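Local coordinates for arylmalonate decarboxylase (Bordetella bronchiseptica, PDB 3IXL), which catalyses the enantioselective decarboxylation of 2-aryl-2-methylmalonates, releasing carbon dioxide and giving 2-arylpropionates, at residues 26-31 / 218-223. The protein carries 2 engineered substitutions. Sequence-based numbering, arbitrary orientation.
Sequences RLYPDL and DAVRLA
Val220 of helix 211-222 presses one methyl group onto the phenol ring of Tyr28 and against Leu31, an example of a branched side chain packing a loop against a helix by apolar contact. Its CG2 stands 3.8 Å from the centroid of the Tyr28 ring and 10° off the ring normal, so the methyl sits almost squarely over the middle of one face in a CH-pi contact. The valine's first torsion (chi1 171°) sets CG1 anti to the backbone N and leaves CG2 beside that nitrogen, aimed at the ring. The second methyl is not idle: CG1 lies 4.0 Å from CE2 of Tyr28, toward the rim of the same face.

Leu31 adds its CD1 branch, which reaches to 3.7 Å from Val220 CG2. That methyl thus sits in the corner formed by the ring face and Leu31 CD1. Both residues come from one type I beta turn, Tyr28 to Leu31, which follows helix 23-27 and is closed by the bond from Leu31 N to Tyr28 O (3.1 Å). The turn brings the ring and the leucine to the same helix, where Tyr28 makes further contacts with Phe216 and Trp217. Asp218, gripped side-on by NE and NH1 of Arg221, also bonds Thr102 and Asn110, which ties helix 211-222 to its neighbours.

None of the three touching residues lines the phenylacetate pocket. The arrangement is a CH-pi and aliphatic contact seating the turn after helix 23-27 on helix 211-222, which in turn packs through Val220 on Ile9 of strand 8-13, in the parallel sheet of an alpha/beta domain of the Asp/Glu racemase superfamily.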
ATOM      1  N   ARG A  26      15.101  -3.194  -2.025  1.00  9.33           N
ATOM      2  CA  ARG A  26      15.738  -1.954  -1.617  1.00  9.31           C
ATOM      3  C   ARG A  26      15.511  -1.666  -0.133  1.00  8.51           C
ATOM      4  O   ARG A  26      16.442  -1.351   0.601  1.00  9.34           O
ATOM      5  CB  ARG A  26      15.218  -0.820  -2.500  1.00  9.34           C
ATOM      6  CG  ARG A  26      15.680  -0.950  -3.961  1.00 10.81           C
ATOM      7  CD  ARG A  26      14.956   0.002  -4.907  1.00 11.15           C
ATOM      8  NE  ARG A  26      15.373   1.386  -4.711  1.00 13.04           N
ATOM      9  CZ  ARG A  26      14.773   2.442  -5.261  1.00 14.24           C
ATOM     10  NH1 ARG A  26      13.701   2.284  -6.035  1.00 14.74           N
ATOM     11  NH2 ARG A  26      15.239   3.661  -5.019  1.00 14.02           N
ATOM     12  N   LEU A  27      14.275  -1.830   0.320  1.00  8.37           N
ATOM     13  CA  LEU A  27      13.941  -1.564   1.718  1.00  8.04           C
ATOM     14  C   LEU A  27      14.529  -2.585   2.680  1.00  7.94           C
ATOM     15  O   LEU A  27      15.084  -2.229   3.723  1.00  7.37           O
ATOM     16  CB  LEU A  27      12.423  -1.542   1.906  1.00  8.63           C
ATOM     17  CG  LEU A  27      11.659  -0.394   1.257  1.00  8.01           C
ATOM     18  CD1 LEU A  27      10.168  -0.697   1.281  1.00  8.80           C
ATOM     19  CD2 LEU A  27      11.959   0.895   1.984  1.00 10.25           C
ATOM     20  N   TYR A  28      14.364  -3.858   2.328  1.00  7.82           N
ATOM     21  CA  TYR A  28      14.709  -4.973   3.197  1.00  8.15           C
ATOM     22  C   TYR A  28      15.507  -6.004   2.409  1.00  9.18           C
ATOM     23  O   TYR A  28      15.024  -7.115   2.185  1.00  8.90           O
ATOM     24  CB  TYR A  28      13.429  -5.608   3.758  1.00  7.36           C
ATOM     25  CG  TYR A  28      12.592  -4.685   4.625  1.00  6.44           C
ATOM     26  CD1 TYR A  28      11.444  -4.084   4.121  1.00  6.99           C
ATOM     27  CD2 TYR A  28      12.939  -4.441   5.958  1.00  7.32           C
ATOM     28  CE1 TYR A  28      10.662  -3.247   4.912  1.00  6.40           C
ATOM     29  CE2 TYR A  28      12.170  -3.607   6.762  1.00  7.93           C
ATOM     30  CZ  TYR A  28      11.023  -3.021   6.235  1.00  6.29           C
ATOM     31  OH  TYR A  28      10.243  -2.180   7.005  1.00  7.47           O
ATOM     32  N   PRO A  29      16.744  -5.650   1.999  1.00 10.10           N
ATOM     33  CA  PRO A  29      17.508  -6.522   1.107  1.00 10.82           C
ATOM     34  C   PRO A  29      17.825  -7.887   1.698  1.00 11.59           C
ATOM     35  O   PRO A  29      18.050  -8.832   0.940  1.00 12.51           O
ATOM     36  CB  PRO A  29      18.817  -5.755   0.875  1.00 10.87           C
ATOM     37  CG  PRO A  29      18.875  -4.731   1.929  1.00 11.39           C
ATOM     38  CD  PRO A  29      17.471  -4.406   2.315  1.00  9.87           C
ATOM     39  N   ASP A  30      17.824  -7.995   3.022  1.00 11.61           N
ATOM     40  CA  ASP A  30      18.171  -9.270   3.659  1.00 12.14           C
ATOM     41  C   ASP A  30      16.972 -10.074   4.163  1.00 10.77           C
ATOM     42  O   ASP A  30      17.132 -11.055   4.888  1.00 10.34           O
ATOM     43  CB  ASP A  30      19.236  -9.050   4.726  1.00 13.84           C
ATOM     44  CG  ASP A  30      20.540  -8.498   4.139  1.00 16.34           C
ATOM     45  OD1 ASP A  30      20.797  -8.691   2.921  1.00 20.51           O
ATOM     46  OD2 ASP A  30      21.306  -7.877   4.896  1.00 21.42           O
ATOM     47  N   LEU A  31      15.769  -9.675   3.750  1.00  9.64           N
ATOM     48  CA  LEU A  31      14.561 -10.434   4.068  1.00  9.09           C
ATOM     49  C   LEU A  31      14.024 -11.162   2.838  1.00  8.37           C
ATOM     50  O   LEU A  31      14.052 -10.607   1.741  1.00  7.91           O
ATOM     51  CB  LEU A  31      13.476  -9.522   4.645  1.00  9.20           C
ATOM     52  CG  LEU A  31      13.760  -8.832   5.975  1.00 10.72           C
ATOM     53  CD1 LEU A  31      12.471  -8.184   6.457  1.00 10.74           C
ATOM     54  CD2 LEU A  31      14.294  -9.786   7.034  1.00 12.32           C
ATOM     55  N   ASP A 218       4.529  -2.799   6.940  1.00  5.59           N
ATOM     56  CA  ASP A 218       3.452  -3.406   7.704  1.00  6.02           C
ATOM     57  C   ASP A 218       3.565  -4.927   7.740  1.00  6.21           C
ATOM     58  O   ASP A 218       3.285  -5.546   8.772  1.00  6.68           O
ATOM     59  CB  ASP A 218       2.125  -2.966   7.081  1.00  5.93           C
ATOM     60  CG  ASP A 218       0.926  -3.627   7.705  1.00  7.10           C
ATOM     61  OD1 ASP A 218       0.282  -4.457   7.013  1.00  7.73           O
ATOM     62  OD2 ASP A 218       0.603  -3.274   8.864  1.00  7.24           O
ATOM     63  N   ALA A 219       3.976  -5.532   6.622  1.00  6.48           N
ATOM     64  CA  ALA A 219       4.194  -6.977   6.582  1.00  6.43           C
ATOM     65  C   ALA A 219       5.351  -7.377   7.491  1.00  6.61           C
ATOM     66  O   ALA A 219       5.276  -8.377   8.213  1.00  7.30           O
ATOM     67  CB  ALA A 219       4.460  -7.430   5.158  1.00  6.81           C
ATOM     68  N   VAL A 220       6.415  -6.577   7.475  1.00  6.68           N
ATOM     69  CA  VAL A 220       7.573  -6.837   8.330  1.00  8.14           C
ATOM     70  C   VAL A 220       7.200  -6.648   9.798  1.00  8.53           C
ATOM     71  O   VAL A 220       7.637  -7.409  10.669  1.00  8.95           O
ATOM     72  CB  VAL A 220       8.779  -5.968   7.914  1.00  8.09           C
ATOM     73  CG1 VAL A 220       9.907  -6.069   8.916  1.00  9.29           C
ATOM     74  CG2 VAL A 220       9.259  -6.380   6.532  1.00  9.31           C
ATOM     75  N   ARG A 221       6.372  -5.645  10.062  1.00  8.83           N
ATOM     76  CA  ARG A 221       5.780  -5.437  11.394  1.00  9.83           C
ATOM     77  C   ARG A 221       5.083  -6.710  11.880  1.00 10.74           C
ATOM     78  O   ARG A 221       5.331  -7.182  12.994  1.00 11.55           O
ATOM     79  CB  ARG A 221       4.779  -4.278  11.350  1.00  9.68           C
ATOM     80  CG  ARG A 221       3.984  -4.078  12.643  1.00  9.61           C
ATOM     81  CD  ARG A 221       2.776  -3.176  12.449  1.00  9.64           C
ATOM     82  NE  ARG A 221       1.779  -3.753  11.536  1.00  8.94           N
ATOM     83  CZ  ARG A 221       0.880  -4.685  11.866  1.00  9.76           C
ATOM     84  NH1 ARG A 221       0.009  -5.114  10.950  1.00  9.20           N
ATOM     85  NH2 ARG A 221       0.849  -5.203  13.098  1.00 10.19           N
ATOM     86  N   LEU A 222       4.220  -7.262  11.029  1.00 11.50           N
ATOM     87  CA  LEU A 222       3.432  -8.447  11.363  1.00 13.52           C
ATOM     88  C   LEU A 222       4.281  -9.683  11.578  1.00 14.23           C
ATOM     89  O   LEU A 222       3.891 -10.585  12.328  1.00 14.93           O
ATOM     90  CB  LEU A 222       2.418  -8.733  10.261  1.00 14.22           C
ATOM     91  CG  LEU A 222       0.937  -8.518  10.539  1.00 17.17           C
ATOM     92  CD1 LEU A 222       0.159  -9.354   9.545  1.00 18.33           C
ATOM     93  CD2 LEU A 222       0.558  -8.905  11.971  1.00 17.04           C
ATOM     94  N   ALA A 223       5.426  -9.735  10.899  1.00 14.98           N
ATOM     95  CA  ALA A 223       6.382 -10.836  11.051  1.00 15.93           C
ATOM     96  C   ALA A 223       7.047 -10.862  12.434  1.00 17.04           C
ATOM     97  O   ALA A 223       7.651 -11.867  12.815  1.00 17.40           O
ATOM     98  CB  ALA A 223       7.433 -10.782   9.939  1.00 15.91           C
TER